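Local coordinates for protein acyl-CoA thioester hydrolase ybgC (Escherichia coli K-12, PDB 3GRH) that is an outer membrane lipoprotein of the pectinesterase family, a putative thioesterase that neither binds pectin nor has pectinesterase activity, at residues A42-N47 and I392-N397. Numbering follows the deposited sequence.
Sequences AKEAQN and IQRNLN
Glu-44 lays its carboxylate against the edge of the Arg-394 guanidinium made by NE and NH2. NE of Arg-394 points almost straight at OE2 of Glu-44, 3.0 Å away and in the guanidinium plane. NH2 of Arg-394 meets OE1 of Glu-44 on its syn lone pair at 2.8 Å, tilted a little from that plane. The fit is slightly twisted, the carboxylate and guanidinium planes standing 32° apart. Glu-44 gets there with CG beside the backbone N and anti to the carbonyl carbon (chi1 -74°), the chain extended beyond CG. A water donates to OE2 of Glu-44 and to the backbone O of Arg-394. Around this salt bridge, Leu-396 sets CD2 3.9 Å from OE2 of Glu-44, and CG2 of Ile-392 also approaches that oxygen. The guanidinium is fixed further by the carbonyls of Ile-39, Asn-382 and Pro-32, and OE1 of Glu-44 also accepts from Ser-41 N. A leucine in place of Arg-394 would probably leave the Glu-44 carboxylate without its countercharge and those three carbonyls without this donor. This surface contact ties the short N-terminal helix 42-45 to the chain leaving hairpin strand 391-393, both segments resting on strand 403-407, the last of the parallel beta-helix, through Tyr-407 and Trp-405.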
ATOM      1  N   ALA A  42       2.929  14.318  22.311  1.00 12.72           N
ATOM      2  CA  ALA A  42       2.159  13.166  22.794  1.00 14.74           C
ATOM      3  C   ALA A  42       0.671  13.348  22.661  1.00 14.63           C
ATOM      4  O   ALA A  42      -0.060  12.403  22.241  1.00 14.82           O
ATOM      5  CB  ALA A  42       2.509  12.867  24.255  1.00 14.31           C
ATOM      6  N   LYS A  43       0.219  14.558  22.956  1.00 17.04           N
ATOM      7  CA  LYS A  43      -1.193  14.872  22.850  1.00 17.16           C
ATOM      8  C   LYS A  43      -1.671  14.791  21.435  1.00 16.60           C
ATOM      9  O   LYS A  43      -2.743  14.243  21.154  1.00 17.05           O
ATOM     10  CB  LYS A  43      -1.502  16.235  23.484  1.00 19.09           C
ATOM     11  CG  LYS A  43      -3.035  16.541  23.466  1.00 21.42           C
ATOM     12  CD  LYS A  43      -3.827  15.534  24.305  1.00 28.91           C
ATOM     13  CE  LYS A  43      -5.200  16.092  24.772  1.00 29.21           C
ATOM     14  NZ  LYS A  43      -5.935  16.765  23.634  1.00 33.21           N
ATOM     15  N   GLU A  44      -0.903  15.369  20.535  1.00 14.89           N
ATOM     16  CA  GLU A  44      -1.283  15.241  19.128  1.00 15.87           C
ATOM     17  C   GLU A  44      -1.277  13.788  18.706  1.00 15.82           C
ATOM     18  O   GLU A  44      -2.113  13.390  17.880  1.00 17.78           O
ATOM     19  CB  GLU A  44      -0.307  16.018  18.268  1.00 15.73           C
ATOM     20  CG  GLU A  44      -0.508  17.534  18.347  1.00 19.04           C
ATOM     21  CD  GLU A  44       0.670  18.386  17.813  1.00 20.55           C
ATOM     22  OE1 GLU A  44       1.833  17.978  17.870  1.00 21.81           O
ATOM     23  OE2 GLU A  44       0.429  19.534  17.378  1.00 16.50           O
ATOM     24  N   ALA A  45      -0.311  12.992  19.163  1.00 15.02           N
ATOM     25  CA  ALA A  45      -0.167  11.647  18.604  1.00 15.17           C
ATOM     26  C   ALA A  45      -1.294  10.752  19.058  1.00 15.20           C
ATOM     27  O   ALA A  45      -1.513   9.698  18.465  1.00 13.82           O
ATOM     28  CB  ALA A  45       1.176  11.000  19.036  1.00 14.74           C
ATOM     29  N   GLN A  46      -2.041  11.115  20.091  1.00 15.31           N
ATOM     30  CA  GLN A  46      -3.171  10.280  20.507  1.00 18.80           C
ATOM     31  C   GLN A  46      -4.266  10.163  19.429  1.00 20.37           C
ATOM     32  O   GLN A  46      -5.053   9.209  19.434  1.00 24.38           O
ATOM     33  CB  GLN A  46      -3.814  10.842  21.769  1.00 19.27           C
ATOM     34  CG  GLN A  46      -2.932  10.959  22.937  1.00 22.57           C
ATOM     35  CD  GLN A  46      -3.674  11.545  24.116  1.00 22.94           C
ATOM     36  OE1 GLN A  46      -3.126  12.325  24.892  1.00 30.31           O
ATOM     37  NE2 GLN A  46      -4.954  11.191  24.232  1.00 30.70           N
ATOM     38  N   ASN A  47      -4.331  11.112  18.543  1.00 19.37           N
ATOM     39  CA  ASN A  47      -5.315  11.062  17.435  1.00 19.29           C
ATOM     40  C   ASN A  47      -4.861  10.176  16.296  1.00 17.62           C
ATOM     41  O   ASN A  47      -5.609  10.072  15.320  1.00 20.03           O
ATOM     42  CB  ASN A  47      -5.562  12.430  16.861  1.00 23.80           C
ATOM     43  CG  ASN A  47      -6.580  13.229  17.652  1.00 27.35           C
ATOM     44  OD1 ASN A  47      -7.288  12.700  18.538  1.00 34.33           O
ATOM     45  ND2 ASN A  47      -6.660  14.516  17.347  1.00 35.06           N
ATOM     46  N   ILE A 392       2.243  23.192  22.604  1.00 26.02           N
ATOM     47  CA  ILE A 392       2.323  23.355  21.147  1.00 27.28           C
ATOM     48  C   ILE A 392       0.925  23.352  20.631  1.00 27.70           C
ATOM     49  O   ILE A 392       0.101  22.519  21.069  1.00 28.51           O
ATOM     50  CB  ILE A 392       3.111  22.201  20.494  1.00 26.54           C
ATOM     51  CG1 ILE A 392       4.592  22.345  20.863  1.00 28.64           C
ATOM     52  CG2 ILE A 392       2.894  22.143  18.938  1.00 25.04           C
ATOM     53  CD1 ILE A 392       5.376  21.033  20.871  1.00 28.17           C
ATOM     54  N   GLN A 393       0.655  24.313  19.754  1.00 26.86           N
ATOM     55  CA  GLN A 393      -0.601  24.431  19.059  1.00 27.65           C
ATOM     56  C   GLN A 393      -0.412  24.465  17.553  1.00 24.92           C
ATOM     57  O   GLN A 393       0.291  25.316  17.013  1.00 24.56           O
ATOM     58  CB  GLN A 393      -1.300  25.697  19.492  1.00 27.48           C
ATOM     59  CG  GLN A 393      -2.272  25.526  20.609  1.00 29.60           C
ATOM     60  CD  GLN A 393      -2.791  26.863  21.070  1.00 30.17           C
ATOM     61  OE1 GLN A 393      -2.679  27.857  20.344  1.00 35.40           O
ATOM     62  NE2 GLN A 393      -3.347  26.913  22.278  1.00 35.39           N
ATOM     63  N   ARG A 394      -1.073  23.560  16.851  1.00 25.15           N
ATOM     64  CA  ARG A 394      -1.179  23.733  15.416  1.00 23.06           C
ATOM     65  C   ARG A 394      -2.333  22.931  14.898  1.00 20.12           C
ATOM     66  O   ARG A 394      -2.739  21.968  15.522  1.00 20.51           O
ATOM     67  CB  ARG A 394       0.144  23.439  14.721  1.00 27.13           C
ATOM     68  CG  ARG A 394       0.713  22.179  15.206  1.00 23.10           C
ATOM     69  CD  ARG A 394       2.021  21.707  14.567  1.00 23.51           C
ATOM     70  NE  ARG A 394       2.456  20.649  15.478  1.00 18.95           N
ATOM     71  CZ  ARG A 394       3.656  20.092  15.541  1.00 13.52           C
ATOM     72  NH1 ARG A 394       4.592  20.334  14.663  1.00 11.35           N
ATOM     73  NH2 ARG A 394       3.917  19.236  16.501  1.00 12.98           N
ATOM     74  N   ASN A 395      -2.923  23.405  13.826  1.00 17.26           N
ATOM     75  CA  ASN A 395      -3.999  22.664  13.181  1.00 17.11           C
ATOM     76  C   ASN A 395      -3.357  21.612  12.289  1.00 15.34           C
ATOM     77  O   ASN A 395      -2.730  21.928  11.248  1.00 17.11           O
ATOM     78  CB  ASN A 395      -4.851  23.622  12.379  1.00 17.34           C
ATOM     79  CG  ASN A 395      -5.915  22.940  11.528  1.00 16.66           C
ATOM     80  OD1 ASN A 395      -6.055  21.724  11.500  1.00 13.05           O
ATOM     81  ND2 ASN A 395      -6.663  23.786  10.752  1.00 18.65           N
ATOM     82  N   LEU A 396      -3.503  20.353  12.654  1.00 14.02           N
ATOM     83  CA  LEU A 396      -2.872  19.282  11.925  1.00 13.91           C
ATOM     84  C   LEU A 396      -3.455  19.044  10.551  1.00 11.83           C
ATOM     85  O   LEU A 396      -2.894  18.201   9.810  1.00 12.28           O
ATOM     86  CB  LEU A 396      -2.964  17.987  12.742  1.00 14.23           C
ATOM     87  CG  LEU A 396      -2.291  18.052  14.093  1.00 15.67           C
ATOM     88  CD1 LEU A 396      -2.670  16.821  14.965  1.00 21.33           C
ATOM     89  CD2 LEU A 396      -0.741  18.147  13.914  1.00 20.24           C
ATOM     90  N   ASN A 397      -4.561  19.729  10.208  1.00 11.39           N
ATOM     91  CA  ASN A 397      -5.192  19.552   8.913  1.00 12.41           C
ATOM     92  C   ASN A 397      -5.146  20.822   8.069  1.00 12.31           C
ATOM     93  O   ASN A 397      -5.766  20.889   7.011  1.00 14.29           O
ATOM     94  CB  ASN A 397      -6.590  19.018   9.093  1.00 11.47           C
ATOM     95  CG  ASN A 397      -6.574  17.653   9.729  1.00 13.84           C
ATOM     96  OD1 ASN A 397      -7.045  17.492  10.899  1.00 18.63           O
ATOM     97  ND2 ASN A 397      -5.971  16.687   9.068  1.00 10.11           N
TER
HETATM   98  O   HOH W   1      -1.795  20.481  17.844  1.00 31.47           O